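Local coordinates for 2-oxoglutarate (2OG) and Fe(II)-dependent oxygenase superfamily protein (Arabidopsis thaliana, PDB 6KWA) that probably oxidises the plant hormone indole-3-acetic acid irreversibly to inactive 2-oxoindole-3-acetic acid, as a 2-oxoglutarate- and iron(II)-dependent dioxygenase of auxin catabolism, at residues Gln17-Ala22 / Ala127-Glu132; Lys46-Leu51 / Tyr239-Phe244; Gly70-Asn75 / Gln148-Lys153. All blocks are in the same frame, centred on the assembly; numbering follows the deposited sequence.

Three contacts illustrate how helices and loops are fitted round the double-stranded beta-helix of a 2-oxoglutarate-dependent oxygenase. Interactions 2 and 3 are neighbours, their centres about 9 Å apart, and share one sheet: strands 237-245 and 147-155 pair antiparallel, with probable backbone hydrogen bonds from Ala242 N to Arg150 O (2.8 Å) and from Phe244 N to Gln148 O (2.7 Å). Both strands also carry 2-oxoglutarate-binding residues, Ser240 and Asn152, and the Arg150 side chain lies about 9 Å from the bound magnesium ion. Interaction 1 stands apart on the opposite side of the chain's centre, its centre about 27 Å from that of interaction 2, and joins two helices away from the annotated sites.

Interaction 1 (Gln17-Ala22 / Ala127-Glu132); sequences QKIREA and ARKLAE
Ile19 carries the apolar contact between two helices that cross almost perpendicularly, at a signed angle of -92° with segment axes 8.8 Å apart. Its two branches divide the work. The CG2 methyl, anti to the backbone N, meets Leu130, with CG2 3.9 Å from Leu130 CD2; the two side chains lie at about a right angle to each other. The longer branch reaches Lys129 instead, where Ile19 CD1 approaches Lys129 CD to 3.5 Å as the two chains cross at a slant. Lys129 thus contributes methylenes here, while its chain bends at chi4 (-55°) and its amine leads away from residues 17-22. Leu130 CD2 also reaches the backbone of the facing helix, 4.4 Å from Arg20 CA.

Polar interactions lie round this apolar patch, with no hydrogen bond between the two six-residue segments themselves. The extended side chain of Arg20 bonds through NH1 to Ser133 O at the end of helix 106-133 and forms a salt bridge through NE to Glu24 of its own helix. Glu132 OE1 accepts from Asn16 ND2, a second polar tie between the helices. Ile19 also packs on Ile5 of strand 4-6 and Phe29 of strand 28-32.

The chemistry implies a joint made by branched aliphatic groups and a lysine stem, with its polar links between the helices supplied by residues flanking the apolar patch.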
ATOM      1  N   GLN A  17      -7.674 -15.471 -11.672  1.00 38.09           N
ATOM      2  CA  GLN A  17      -7.721 -16.561 -10.717  1.00 42.88           C
ATOM      3  C   GLN A  17      -6.469 -16.570  -9.850  1.00 43.31           C
ATOM      4  O   GLN A  17      -6.542 -16.822  -8.642  1.00 42.32           O
ATOM      5  CB  GLN A  17      -7.885 -17.889 -11.424  1.00 49.13           C
ATOM      6  CG  GLN A  17      -7.426 -19.037 -10.579  1.00 58.19           C
ATOM      7  CD  GLN A  17      -8.071 -20.311 -10.999  1.00 69.52           C
ATOM      8  OE1 GLN A  17      -9.299 -20.382 -11.107  1.00 73.60           O
ATOM      9  NE2 GLN A  17      -7.258 -21.335 -11.252  1.00 79.37           N
ATOM     10  N   LYS A  18      -5.316 -16.321 -10.463  1.00 42.99           N
ATOM     11  CA  LYS A  18      -4.086 -16.234  -9.679  1.00 46.48           C
ATOM     12  C   LYS A  18      -4.182 -15.089  -8.679  1.00 41.63           C
ATOM     13  O   LYS A  18      -3.731 -15.227  -7.556  1.00 40.93           O
ATOM     14  CB  LYS A  18      -2.856 -16.054 -10.587  1.00 41.35           C
ATOM     15  CG  LYS A  18      -2.281 -17.373 -11.100  1.00 47.37           C
ATOM     16  CD  LYS A  18      -1.259 -17.128 -12.208  1.00 45.07           C
ATOM     17  CE  LYS A  18      -0.633 -18.425 -12.694  1.00 57.11           C
ATOM     18  NZ  LYS A  18       0.421 -18.146 -13.735  1.00 56.52           N
ATOM     19  N   ILE A  19      -4.750 -13.955  -9.079  1.00 39.70           N
ATOM     20  CA  ILE A  19      -4.885 -12.851  -8.144  1.00 36.59           C
ATOM     21  C   ILE A  19      -5.788 -13.268  -6.979  1.00 41.29           C
ATOM     22  O   ILE A  19      -5.428 -13.129  -5.791  1.00 38.00           O
ATOM     23  CB  ILE A  19      -5.414 -11.602  -8.847  1.00 38.56           C
ATOM     24  CG1 ILE A  19      -4.269 -10.980  -9.652  1.00 41.29           C
ATOM     25  CG2 ILE A  19      -5.960 -10.581  -7.822  1.00 34.34           C
ATOM     26  CD1 ILE A  19      -4.705 -10.001 -10.757  1.00 38.28           C
ATOM     27  N   ARG A  20      -6.938 -13.817  -7.311  1.00 38.23           N
ATOM     28  CA  ARG A  20      -7.897 -14.204  -6.300  1.00 34.20           C
ATOM     29  C   ARG A  20      -7.304 -15.222  -5.308  1.00 38.39           C
ATOM     30  O   ARG A  20      -7.483 -15.093  -4.110  1.00 38.22           O
ATOM     31  CB  ARG A  20      -9.121 -14.805  -6.960  1.00 37.16           C
ATOM     32  CG  ARG A  20     -10.056 -15.498  -5.982  1.00 39.90           C
ATOM     33  CD  ARG A  20     -11.336 -15.952  -6.717  1.00 38.74           C
ATOM     34  NE  ARG A  20     -12.099 -16.899  -5.914  1.00 37.64           N
ATOM     35  CZ  ARG A  20     -13.239 -17.453  -6.307  1.00 41.45           C
ATOM     36  NH1 ARG A  20     -13.738 -17.168  -7.497  1.00 40.79           N
ATOM     37  NH2 ARG A  20     -13.877 -18.287  -5.518  1.00 41.05           N
ATOM     38  N   GLU A  21      -6.551 -16.200  -5.786  1.00 37.08           N
ATOM     39  CA  GLU A  21      -6.125 -17.251  -4.879  1.00 44.35           C
ATOM     40  C   GLU A  21      -4.976 -16.787  -4.012  1.00 43.67           C
ATOM     41  O   GLU A  21      -4.895 -17.172  -2.840  1.00 41.09           O
ATOM     42  CB  GLU A  21      -5.706 -18.520  -5.640  1.00 46.44           C
ATOM     43  CG  GLU A  21      -6.878 -19.447  -5.945  1.00 57.17           C
ATOM     44  CD  GLU A  21      -6.606 -20.427  -7.076  1.00 67.48           C
ATOM     45  OE1 GLU A  21      -5.447 -20.893  -7.223  1.00 76.04           O
ATOM     46  OE2 GLU A  21      -7.575 -20.778  -7.781  1.00 73.38           O
ATOM     47  N   ALA A  22      -4.126 -15.926  -4.556  1.00 40.58           N
ATOM     48  CA  ALA A  22      -3.116 -15.272  -3.734  1.00 43.03           C
ATOM     49  C   ALA A  22      -3.768 -14.484  -2.612  1.00 44.52           C
ATOM     50  O   ALA A  22      -3.407 -14.620  -1.431  1.00 41.61           O
ATOM     51  CB  ALA A  22      -2.257 -14.350  -4.594  1.00 39.30           C
ATOM     52  N   ALA A 127      -8.195  -3.832  -8.262  1.00 39.32           N
ATOM     53  CA  ALA A 127      -9.500  -3.946  -7.619  1.00 38.11           C
ATOM     54  C   ALA A 127     -10.541  -4.529  -8.592  1.00 41.78           C
ATOM     55  O   ALA A 127     -11.289  -5.435  -8.236  1.00 42.14           O
ATOM     56  CB  ALA A 127      -9.952  -2.598  -7.120  1.00 38.28           C
ATOM     57  N   ARG A 128     -10.575  -4.022  -9.814  1.00 34.96           N
ATOM     58  CA  ARG A 128     -11.524  -4.530 -10.808  1.00 42.29           C
ATOM     59  C   ARG A 128     -11.229  -5.994 -11.060  1.00 40.20           C
ATOM     60  O   ARG A 128     -12.142  -6.818 -11.157  1.00 39.00           O
ATOM     61  CB  ARG A 128     -11.481  -3.740 -12.116  1.00 40.03           C
ATOM     62  CG  ARG A 128     -12.566  -4.211 -13.127  1.00 49.28           C
ATOM     63  CD  ARG A 128     -12.530  -3.375 -14.371  1.00 55.39           C
ATOM     64  NE  ARG A 128     -12.696  -1.960 -14.035  1.00 66.99           N
ATOM     65  CZ  ARG A 128     -13.805  -1.251 -14.237  1.00 65.68           C
ATOM     66  NH1 ARG A 128     -14.849  -1.801 -14.843  1.00 63.19           N
ATOM     67  NH2 ARG A 128     -13.856   0.029 -13.869  1.00 57.89           N
ATOM     68  N   LYS A 129      -9.948  -6.342 -11.142  1.00 43.13           N
ATOM     69  CA  LYS A 129      -9.609  -7.736 -11.400  1.00 40.46           C
ATOM     70  C   LYS A 129     -10.110  -8.668 -10.282  1.00 39.66           C
ATOM     71  O   LYS A 129     -10.498  -9.804 -10.550  1.00 38.96           O
ATOM     72  CB  LYS A 129      -8.110  -7.908 -11.585  1.00 38.70           C
ATOM     73  CG  LYS A 129      -7.568  -7.341 -12.887  1.00 41.24           C
ATOM     74  CD  LYS A 129      -6.107  -7.722 -13.053  1.00 37.67           C
ATOM     75  CE  LYS A 129      -5.434  -6.932 -14.188  1.00 45.22           C
ATOM     76  NZ  LYS A 129      -6.162  -7.096 -15.438  1.00 42.15           N
ATOM     77  N   LEU A 130     -10.067  -8.218  -9.034  1.00 39.49           N
ATOM     78  CA  LEU A 130     -10.621  -9.010  -7.925  1.00 38.27           C
ATOM     79  C   LEU A 130     -12.127  -9.218  -8.108  1.00 42.46           C
ATOM     80  O   LEU A 130     -12.645 -10.293  -7.858  1.00 42.91           O
ATOM     81  CB  LEU A 130     -10.350  -8.338  -6.598  1.00 36.13           C
ATOM     82  CG  LEU A 130      -8.974  -8.624  -6.009  1.00 44.97           C
ATOM     83  CD1 LEU A 130      -8.745  -7.596  -4.932  1.00 44.59           C
ATOM     84  CD2 LEU A 130      -8.937 -10.031  -5.413  1.00 40.30           C
ATOM     85  N   ALA A 131     -12.849  -8.175  -8.488  1.00 40.76           N
ATOM     86  CA  ALA A 131     -14.282  -8.359  -8.745  1.00 41.71           C
ATOM     87  C   ALA A 131     -14.476  -9.338  -9.908  1.00 41.83           C
ATOM     88  O   ALA A 131     -15.342 -10.211  -9.883  1.00 44.38           O
ATOM     89  CB  ALA A 131     -14.945  -7.044  -9.043  1.00 42.67           C
ATOM     90  N   GLU A 132     -13.643  -9.215 -10.928  1.00 43.16           N
ATOM     91  CA  GLU A 132     -13.777 -10.117 -12.063  1.00 41.68           C
ATOM     92  C   GLU A 132     -13.496 -11.579 -11.698  1.00 40.61           C
ATOM     93  O   GLU A 132     -14.110 -12.501 -12.240  1.00 41.46           O
ATOM     94  CB  GLU A 132     -12.853  -9.664 -13.198  1.00 39.47           C
ATOM     95  CG  GLU A 132     -13.280  -8.309 -13.836  1.00 38.81           C
ATOM     96  CD  GLU A 132     -12.309  -7.839 -14.915  1.00 40.37           C
ATOM     97  OE1 GLU A 132     -11.218  -8.448 -15.083  1.00 44.20           O
ATOM     98  OE2 GLU A 132     -12.645  -6.870 -15.625  1.00 50.33           O
TER

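Interaction 2 (Lys46-Leu51 / Tyr239-Phe244); sequences KTVIDL and YSIASF
Ile49 of helix 38-51 and Tyr239 of strand 237-245 have the nearest CA atoms of the two segments, 7.2 Å apart, where the helix crosses the strand at 110° with the short axes 9.0 Å from each other. This is helix-on-sheet packing against the double-stranded beta-helix (jelly-roll) fold of the 2-oxoglutarate oxygenases. Strand 237-245 runs between strands 175-179 and 147-155, and the helix lies across one side of that sheet.

Tyr239 supplies the largest share of the buried surface. Its ring presents one face to Ile49, whose CG1 stands over the centre, 3.5 Å from the ring centroid and only 7° off the normal, a well-centred CH-pi contact. The isoleucine holds CG1 anti to its carbonyl carbon (chi1 -65°), which sets that methylene over the ring, while CG2 lies beyond it near the phenol oxygen, 4.0 Å from Tyr239 OH. Replacing Tyr239 by an alanine would remove the aromatic platform and is likely to leave Ile49 CG1 without its CH-pi partner, opening a gap between helix and strand.

Val48 spreads its two methyls over two strand residues. CG1 approaches the tyrosine ring obliquely, whereas CG2 turns to Ile241, a buried residue that also packs on Tyr115 of helix 106-133 and Phe149 of the adjoining strand. Between Tyr239 and Ile241, Ser240 points its CB away from the helix; it is a 2-oxoglutarate-binding residue, and its OG is hydrogen-bonded to Asn152 ND2. The contact at Ile241 is made by a methylene, its CG1 lying 4.0 Å from Val48 CG2.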
ATOM      1  N   LYS A  46      13.659   9.228  -5.141  1.00 50.74           N
ATOM      2  CA  LYS A  46      14.613  10.303  -4.914  1.00 49.09           C
ATOM      3  C   LYS A  46      13.885  11.518  -4.337  1.00 49.51           C
ATOM      4  O   LYS A  46      14.385  12.178  -3.426  1.00 51.00           O
ATOM      5  CB  LYS A  46      15.306  10.705  -6.219  1.00 52.63           C
ATOM      6  CG  LYS A  46      16.180   9.646  -6.882  1.00 58.52           C
ATOM      7  CD  LYS A  46      16.834  10.272  -8.134  1.00 67.82           C
ATOM      8  CE  LYS A  46      17.826   9.340  -8.809  1.00 64.77           C
ATOM      9  NZ  LYS A  46      17.057   8.269  -9.519  1.00 66.10           N
ATOM     10  N   THR A  47      12.707  11.815  -4.881  1.00 43.38           N
ATOM     11  CA  THR A  47      11.891  12.926  -4.376  1.00 47.81           C
ATOM     12  C   THR A  47      11.602  12.690  -2.887  1.00 52.00           C
ATOM     13  O   THR A  47      11.661  13.618  -2.096  1.00 48.24           O
ATOM     14  CB  THR A  47      10.578  13.068  -5.163  1.00 46.16           C
ATOM     15  OG1 THR A  47      10.877  13.347  -6.526  1.00 51.96           O
ATOM     16  CG2 THR A  47       9.684  14.184  -4.626  1.00 48.54           C
ATOM     17  N   VAL A  48      11.294  11.439  -2.531  1.00 47.40           N
ATOM     18  CA  VAL A  48      10.966  11.060  -1.161  1.00 50.52           C
ATOM     19  C   VAL A  48      12.125  11.286  -0.191  1.00 51.01           C
ATOM     20  O   VAL A  48      11.947  11.814   0.905  1.00 46.34           O
ATOM     21  CB  VAL A  48      10.556   9.570  -1.066  1.00 49.38           C
ATOM     22  CG1 VAL A  48      10.643   9.081   0.389  1.00 43.84           C
ATOM     23  CG2 VAL A  48       9.138   9.352  -1.646  1.00 45.10           C
ATOM     24  N   ILE A  49      13.304  10.831  -0.588  1.00 47.51           N
ATOM     25  CA  ILE A  49      14.490  11.070   0.196  1.00 52.33           C
ATOM     26  C   ILE A  49      14.657  12.578   0.371  1.00 54.68           C
ATOM     27  O   ILE A  49      14.964  13.059   1.461  1.00 56.08           O
ATOM     28  CB  ILE A  49      15.717  10.436  -0.456  1.00 56.76           C
ATOM     29  CG1 ILE A  49      15.558   8.915  -0.456  1.00 53.38           C
ATOM     30  CG2 ILE A  49      16.974  10.836   0.271  1.00 50.29           C
ATOM     31  CD1 ILE A  49      16.645   8.162  -1.242  1.00 54.67           C
ATOM     32  N   ASP A  50      14.419  13.328  -0.695  1.00 51.52           N
ATOM     33  CA  ASP A  50      14.561  14.767  -0.626  1.00 50.89           C
ATOM     34  C   ASP A  50      13.465  15.449   0.216  1.00 56.53           C
ATOM     35  O   ASP A  50      13.748  16.397   0.957  1.00 55.95           O
ATOM     36  CB  ASP A  50      14.562  15.380  -2.021  1.00 52.97           C
ATOM     37  CG  ASP A  50      15.161  16.778  -2.023  1.00 59.69           C
ATOM     38  OD1 ASP A  50      16.338  16.888  -1.616  1.00 68.01           O
ATOM     39  OD2 ASP A  50      14.470  17.762  -2.375  1.00 59.82           O
ATOM     40  N   LEU A  51      12.210  15.018   0.075  1.00 49.28           N
ATOM     41  CA  LEU A  51      11.152  15.638   0.875  1.00 50.02           C
ATOM     42  C   LEU A  51      11.441  15.452   2.366  1.00 48.66           C
ATOM     43  O   LEU A  51      11.195  16.363   3.160  1.00 48.30           O
ATOM     44  CB  LEU A  51       9.769  15.078   0.513  1.00 42.80           C
ATOM     45  CG  LEU A  51       9.320  15.458  -0.896  1.00 48.17           C
ATOM     46  CD1 LEU A  51       7.914  14.987  -1.229  1.00 46.93           C
ATOM     47  CD2 LEU A  51       9.428  16.978  -1.095  1.00 51.29           C
ATOM     48  N   TYR A 239      13.544   3.645   2.861  1.00 47.65           N
ATOM     49  CA  TYR A 239      12.463   4.491   2.378  1.00 52.77           C
ATOM     50  C   TYR A 239      11.434   3.644   1.652  1.00 50.01           C
ATOM     51  O   TYR A 239      11.807   2.806   0.860  1.00 49.58           O
ATOM     52  CB  TYR A 239      13.000   5.551   1.427  1.00 49.70           C
ATOM     53  CG  TYR A 239      14.008   6.491   2.062  1.00 54.38           C
ATOM     54  CD1 TYR A 239      13.597   7.651   2.708  1.00 47.29           C
ATOM     55  CD2 TYR A 239      15.368   6.201   2.026  1.00 52.67           C
ATOM     56  CE1 TYR A 239      14.505   8.494   3.296  1.00 53.50           C
ATOM     57  CE2 TYR A 239      16.298   7.052   2.604  1.00 54.01           C
ATOM     58  CZ  TYR A 239      15.864   8.196   3.236  1.00 53.70           C
ATOM     59  OH  TYR A 239      16.773   9.048   3.822  1.00 47.81           O
ATOM     60  N   SER A 240      10.150   3.848   1.912  1.00 48.95           N
ATOM     61  CA  SER A 240       9.108   3.097   1.199  1.00 46.59           C
ATOM     62  C   SER A 240       7.982   4.036   0.817  1.00 48.29           C
ATOM     63  O   SER A 240       7.761   5.085   1.465  1.00 47.53           O
ATOM     64  CB  SER A 240       8.592   1.920   2.023  1.00 46.59           C
ATOM     65  OG  SER A 240       7.728   2.352   3.051  1.00 45.87           O
ATOM     66  N   ILE A 241       7.317   3.709  -0.280  1.00 44.63           N
ATOM     67  CA  ILE A 241       6.164   4.476  -0.715  1.00 46.42           C
ATOM     68  C   ILE A 241       4.935   3.583  -0.702  1.00 47.69           C
ATOM     69  O   ILE A 241       4.926   2.555  -1.403  1.00 42.62           O
ATOM     70  CB  ILE A 241       6.352   5.014  -2.133  1.00 44.95           C
ATOM     71  CG1 ILE A 241       7.716   5.690  -2.265  1.00 51.61           C
ATOM     72  CG2 ILE A 241       5.201   5.892  -2.485  1.00 45.36           C
ATOM     73  CD1 ILE A 241       8.245   5.752  -3.719  1.00 50.53           C
ATOM     74  N   ALA A 242       3.896   3.971   0.045  1.00 42.45           N
ATOM     75  CA  ALA A 242       2.673   3.150   0.127  1.00 46.70           C
ATOM     76  C   ALA A 242       1.484   3.917  -0.402  1.00 46.56           C
ATOM     77  O   ALA A 242       1.326   5.117  -0.124  1.00 46.33           O
ATOM     78  CB  ALA A 242       2.408   2.700   1.562  1.00 41.92           C
ATOM     79  N   SER A 243       0.666   3.243  -1.213  1.00 44.91           N
ATOM     80  CA  SER A 243      -0.561   3.853  -1.713  1.00 46.00           C
ATOM     81  C   SER A 243      -1.738   2.996  -1.305  1.00 44.99           C
ATOM     82  O   SER A 243      -1.808   1.846  -1.678  1.00 43.12           O
ATOM     83  CB  SER A 243      -0.527   4.016  -3.221  1.00 49.01           C
ATOM     84  OG  SER A 243       0.674   4.639  -3.629  1.00 46.91           O
ATOM     85  N   PHE A 244      -2.645   3.562  -0.520  1.00 48.93           N
ATOM     86  CA  PHE A 244      -3.751   2.807   0.058  1.00 49.01           C
ATOM     87  C   PHE A 244      -5.059   3.089  -0.655  1.00 48.51           C
ATOM     88  O   PHE A 244      -5.508   4.220  -0.681  1.00 45.01           O
ATOM     89  CB  PHE A 244      -3.948   3.146   1.533  1.00 46.23           C
ATOM     90  CG  PHE A 244      -2.736   2.943   2.391  1.00 49.83           C
ATOM     91  CD1 PHE A 244      -2.438   1.692   2.903  1.00 49.18           C
ATOM     92  CD2 PHE A 244      -1.933   4.019   2.749  1.00 53.60           C
ATOM     93  CE1 PHE A 244      -1.343   1.509   3.722  1.00 52.97           C
ATOM     94  CE2 PHE A 244      -0.834   3.838   3.578  1.00 47.94           C
ATOM     95  CZ  PHE A 244      -0.541   2.591   4.059  1.00 53.11           C
TER

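Interaction 3 (Gly70-Asn75 / Gln148-Lys153); sequences GYRAPN and QFRINK
Gly70 O is gripped end-on by the guanidinium group of Arg150, which spends both terminal nitrogens on this one carbonyl oxygen. The hydrogen bonds are unequal. The NH1 bond is the shorter and straighter, 2.8 Å from Arg150 NH1 to Gly70 O with an N-H...O angle of 159°, and its donor is tilted from the carbonyl plane. The NH2 bond is longer, 3.2 Å from Arg150 NH2 to Gly70 O, and more bent at 138°, although this nitrogen lies almost straight out beyond the C=O bond. Gly70 O lies within 3° of the guanidinium plane for both bonds.

Van der Waals contact comes from Arg72, whose CG meets the edge of the same guanidinium, 3.5 Å from Arg150 NH2. The Arg72 chain is bent, and its own guanidinium is turned almost perpendicular to that of Arg150. Its charged end has other partners: NH1 bonds to Tyr71 O, and NH2 forms a salt bridge with Asp64, which also accepts from Gly70 N.

The loop before strand 81-87 is thereby tied to strand 147-155, which bears the 2-oxoglutarate-binding Asn152. Two donors converging on one buried carbonyl help to fix the rotation of the Arg150 head, with a weak hydrogen bond from NE to Tyr81 OH as a further hold, and would probably polarise the Gly70 peptide, while Asp64 is likely to offset the like charge of Arg72 nearby.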
ATOM      1  N   GLY A  70      -1.370  12.873   7.610  1.00 55.85           N
ATOM      2  CA  GLY A  70      -0.290  13.832   7.458  1.00 54.78           C
ATOM      3  C   GLY A  70       1.023  13.409   8.085  1.00 53.99           C
ATOM      4  O   GLY A  70       1.296  12.226   8.237  1.00 48.74           O
ATOM      5  N   TYR A  71       1.831  14.398   8.469  1.00 51.16           N
ATOM      6  CA  TYR A  71       3.167  14.142   8.987  1.00 49.70           C
ATOM      7  C   TYR A  71       3.203  13.476  10.342  1.00 51.13           C
ATOM      8  O   TYR A  71       2.421  13.814  11.223  1.00 53.24           O
ATOM      9  CB  TYR A  71       3.928  15.462   9.082  1.00 51.70           C
ATOM     10  CG  TYR A  71       5.341  15.323   9.601  1.00 51.52           C
ATOM     11  CD1 TYR A  71       6.247  14.492   8.978  1.00 48.43           C
ATOM     12  CD2 TYR A  71       5.773  16.044  10.708  1.00 54.22           C
ATOM     13  CE1 TYR A  71       7.539  14.375   9.431  1.00 47.57           C
ATOM     14  CE2 TYR A  71       7.077  15.937  11.168  1.00 50.00           C
ATOM     15  CZ  TYR A  71       7.947  15.104  10.528  1.00 49.70           C
ATOM     16  OH  TYR A  71       9.235  14.988  10.981  1.00 52.37           O
ATOM     17  N   ARG A  72       4.122  12.531  10.518  1.00 48.89           N
ATOM     18  CA  ARG A  72       4.395  11.983  11.836  1.00 53.06           C
ATOM     19  C   ARG A  72       5.888  11.861  12.075  1.00 52.31           C
ATOM     20  O   ARG A  72       6.588  11.177  11.333  1.00 50.23           O
ATOM     21  CB  ARG A  72       3.733  10.611  12.022  1.00 54.02           C
ATOM     22  CG  ARG A  72       2.237  10.653  12.213  1.00 54.34           C
ATOM     23  CD  ARG A  72       1.868  11.425  13.463  1.00 54.30           C
ATOM     24  NE  ARG A  72       0.436  11.346  13.721  1.00 55.76           N
ATOM     25  CZ  ARG A  72      -0.482  12.098  13.126  1.00 62.08           C
ATOM     26  NH1 ARG A  72      -0.120  13.030  12.246  1.00 53.36           N
ATOM     27  NH2 ARG A  72      -1.767  11.932  13.431  1.00 62.86           N
ATOM     28  N   ALA A  73       6.365  12.481  13.150  1.00 53.91           N
ATOM     29  CA  ALA A  73       7.750  12.339  13.546  1.00 50.28           C
ATOM     30  C   ALA A  73       7.914  11.113  14.427  1.00 54.39           C
ATOM     31  O   ALA A  73       6.969  10.705  15.113  1.00 54.24           O
ATOM     32  CB  ALA A  73       8.221  13.603  14.292  1.00 50.61           C
ATOM     33  N   PRO A  74       9.128  10.542  14.450  1.00 49.66           N
ATOM     34  CA  PRO A  74       9.404   9.410  15.348  1.00 52.41           C
ATOM     35  C   PRO A  74       9.148   9.784  16.812  1.00 55.91           C
ATOM     36  O   PRO A  74       9.413  10.910  17.227  1.00 55.07           O
ATOM     37  CB  PRO A  74      10.892   9.122  15.121  1.00 48.51           C
ATOM     38  CG  PRO A  74      11.235   9.760  13.796  1.00 48.83           C
ATOM     39  CD  PRO A  74      10.308  10.936  13.656  1.00 52.69           C
ATOM     40  N   ASN A  75       8.583   8.870  17.579  1.00 51.22           N
ATOM     41  CA  ASN A  75       8.360   9.139  18.991  1.00 55.66           C
ATOM     42  C   ASN A  75       8.658   7.896  19.801  1.00 54.96           C
ATOM     43  O   ASN A  75       9.318   6.980  19.324  1.00 53.10           O
ATOM     44  CB  ASN A  75       6.933   9.609  19.232  1.00 59.26           C
ATOM     45  CG  ASN A  75       5.913   8.645  18.669  1.00 60.22           C
ATOM     46  OD1 ASN A  75       6.160   7.435  18.561  1.00 58.12           O
ATOM     47  ND2 ASN A  75       4.769   9.172  18.295  1.00 52.67           N
ATOM     48  N   GLN A 148      -5.137   7.013  -0.449  1.00 48.76           N
ATOM     49  CA  GLN A 148      -4.251   7.732   0.448  1.00 50.44           C
ATOM     50  C   GLN A 148      -2.803   7.413   0.111  1.00 49.85           C
ATOM     51  O   GLN A 148      -2.437   6.268  -0.140  1.00 43.66           O
ATOM     52  CB  GLN A 148      -4.549   7.367   1.901  1.00 48.11           C
ATOM     53  CG  GLN A 148      -3.623   7.977   2.950  1.00 42.40           C
ATOM     54  CD  GLN A 148      -4.093   7.648   4.358  1.00 50.62           C
ATOM     55  OE1 GLN A 148      -5.208   7.159   4.539  1.00 61.62           O
ATOM     56  NE2 GLN A 148      -3.230   7.842   5.352  1.00 45.78           N
ATOM     57  N   PHE A 149      -1.996   8.460   0.070  1.00 51.58           N
ATOM     58  CA  PHE A 149      -0.589   8.352  -0.234  1.00 46.21           C
ATOM     59  C   PHE A 149       0.208   8.486   1.068  1.00 48.79           C
ATOM     60  O   PHE A 149      -0.099   9.352   1.884  1.00 43.13           O
ATOM     61  CB  PHE A 149      -0.266   9.428  -1.249  1.00 49.68           C
ATOM     62  CG  PHE A 149       1.134   9.427  -1.743  1.00 53.52           C
ATOM     63  CD1 PHE A 149       1.585   8.440  -2.607  1.00 53.80           C
ATOM     64  CD2 PHE A 149       1.977  10.490  -1.433  1.00 55.16           C
ATOM     65  CE1 PHE A 149       2.884   8.490  -3.109  1.00 55.98           C
ATOM     66  CE2 PHE A 149       3.269  10.548  -1.921  1.00 52.93           C
ATOM     67  CZ  PHE A 149       3.730   9.541  -2.759  1.00 55.51           C
ATOM     68  N   ARG A 150       1.204   7.628   1.284  1.00 41.02           N
ATOM     69  CA  ARG A 150       2.047   7.775   2.460  1.00 44.00           C
ATOM     70  C   ARG A 150       3.477   7.392   2.130  1.00 46.53           C
ATOM     71  O   ARG A 150       3.729   6.314   1.589  1.00 51.46           O
ATOM     72  CB  ARG A 150       1.538   6.908   3.620  1.00 40.22           C
ATOM     73  CG  ARG A 150       2.114   7.297   4.986  1.00 43.54           C
ATOM     74  CD  ARG A 150       1.144   7.031   6.143  1.00 43.76           C
ATOM     75  NE  ARG A 150       1.638   7.536   7.424  1.00 47.69           N
ATOM     76  CZ  ARG A 150       1.553   8.817   7.796  1.00 51.93           C
ATOM     77  NH1 ARG A 150       1.036   9.709   6.974  1.00 45.77           N
ATOM     78  NH2 ARG A 150       2.008   9.224   8.974  1.00 50.75           N
ATOM     79  N   ILE A 151       4.427   8.250   2.483  1.00 45.77           N
ATOM     80  CA  ILE A 151       5.824   7.922   2.238  1.00 42.10           C
ATOM     81  C   ILE A 151       6.495   7.806   3.584  1.00 48.06           C
ATOM     82  O   ILE A 151       6.201   8.554   4.524  1.00 47.16           O
ATOM     83  CB  ILE A 151       6.531   8.958   1.367  1.00 46.71           C
ATOM     84  CG1 ILE A 151       6.498  10.345   2.007  1.00 46.29           C
ATOM     85  CG2 ILE A 151       5.878   9.012  -0.012  1.00 45.23           C
ATOM     86  CD1 ILE A 151       7.117  11.436   1.127  1.00 47.70           C
ATOM     87  N   ASN A 152       7.406   6.857   3.680  1.00 44.96           N
ATOM     88  CA  ASN A 152       7.924   6.467   4.957  1.00 47.65           C
ATOM     89  C   ASN A 152       9.440   6.521   4.967  1.00 48.44           C
ATOM     90  O   ASN A 152      10.059   6.208   3.955  1.00 44.87           O
ATOM     91  CB  ASN A 152       7.450   5.043   5.263  1.00 46.59           C
ATOM     92  CG  ASN A 152       5.945   4.863   5.014  1.00 52.51           C
ATOM     93  OD1 ASN A 152       5.120   5.376   5.768  1.00 51.82           O
ATOM     94  ND2 ASN A 152       5.590   4.142   3.946  1.00 50.11           N
ATOM     95  N   LYS A 153      10.021   6.923   6.106  1.00 46.34           N
ATOM     96  CA  LYS A 153      11.475   6.886   6.339  1.00 45.55           C
ATOM     97  C   LYS A 153      11.757   6.077   7.594  1.00 48.80           C
ATOM     98  O   LYS A 153      11.334   6.462   8.695  1.00 45.78           O
ATOM     99  CB  LYS A 153      12.055   8.293   6.491  1.00 48.05           C
ATOM    100  CG  LYS A 153      13.543   8.341   6.860  1.00 46.55           C
ATOM    101  CD  LYS A 153      14.155   9.730   6.622  1.00 47.59           C
ATOM    102  CE  LYS A 153      15.385   9.994   7.467  1.00 56.42           C
ATOM    103  NZ  LYS A 153      16.099  11.202   6.931  1.00 60.47           N
TER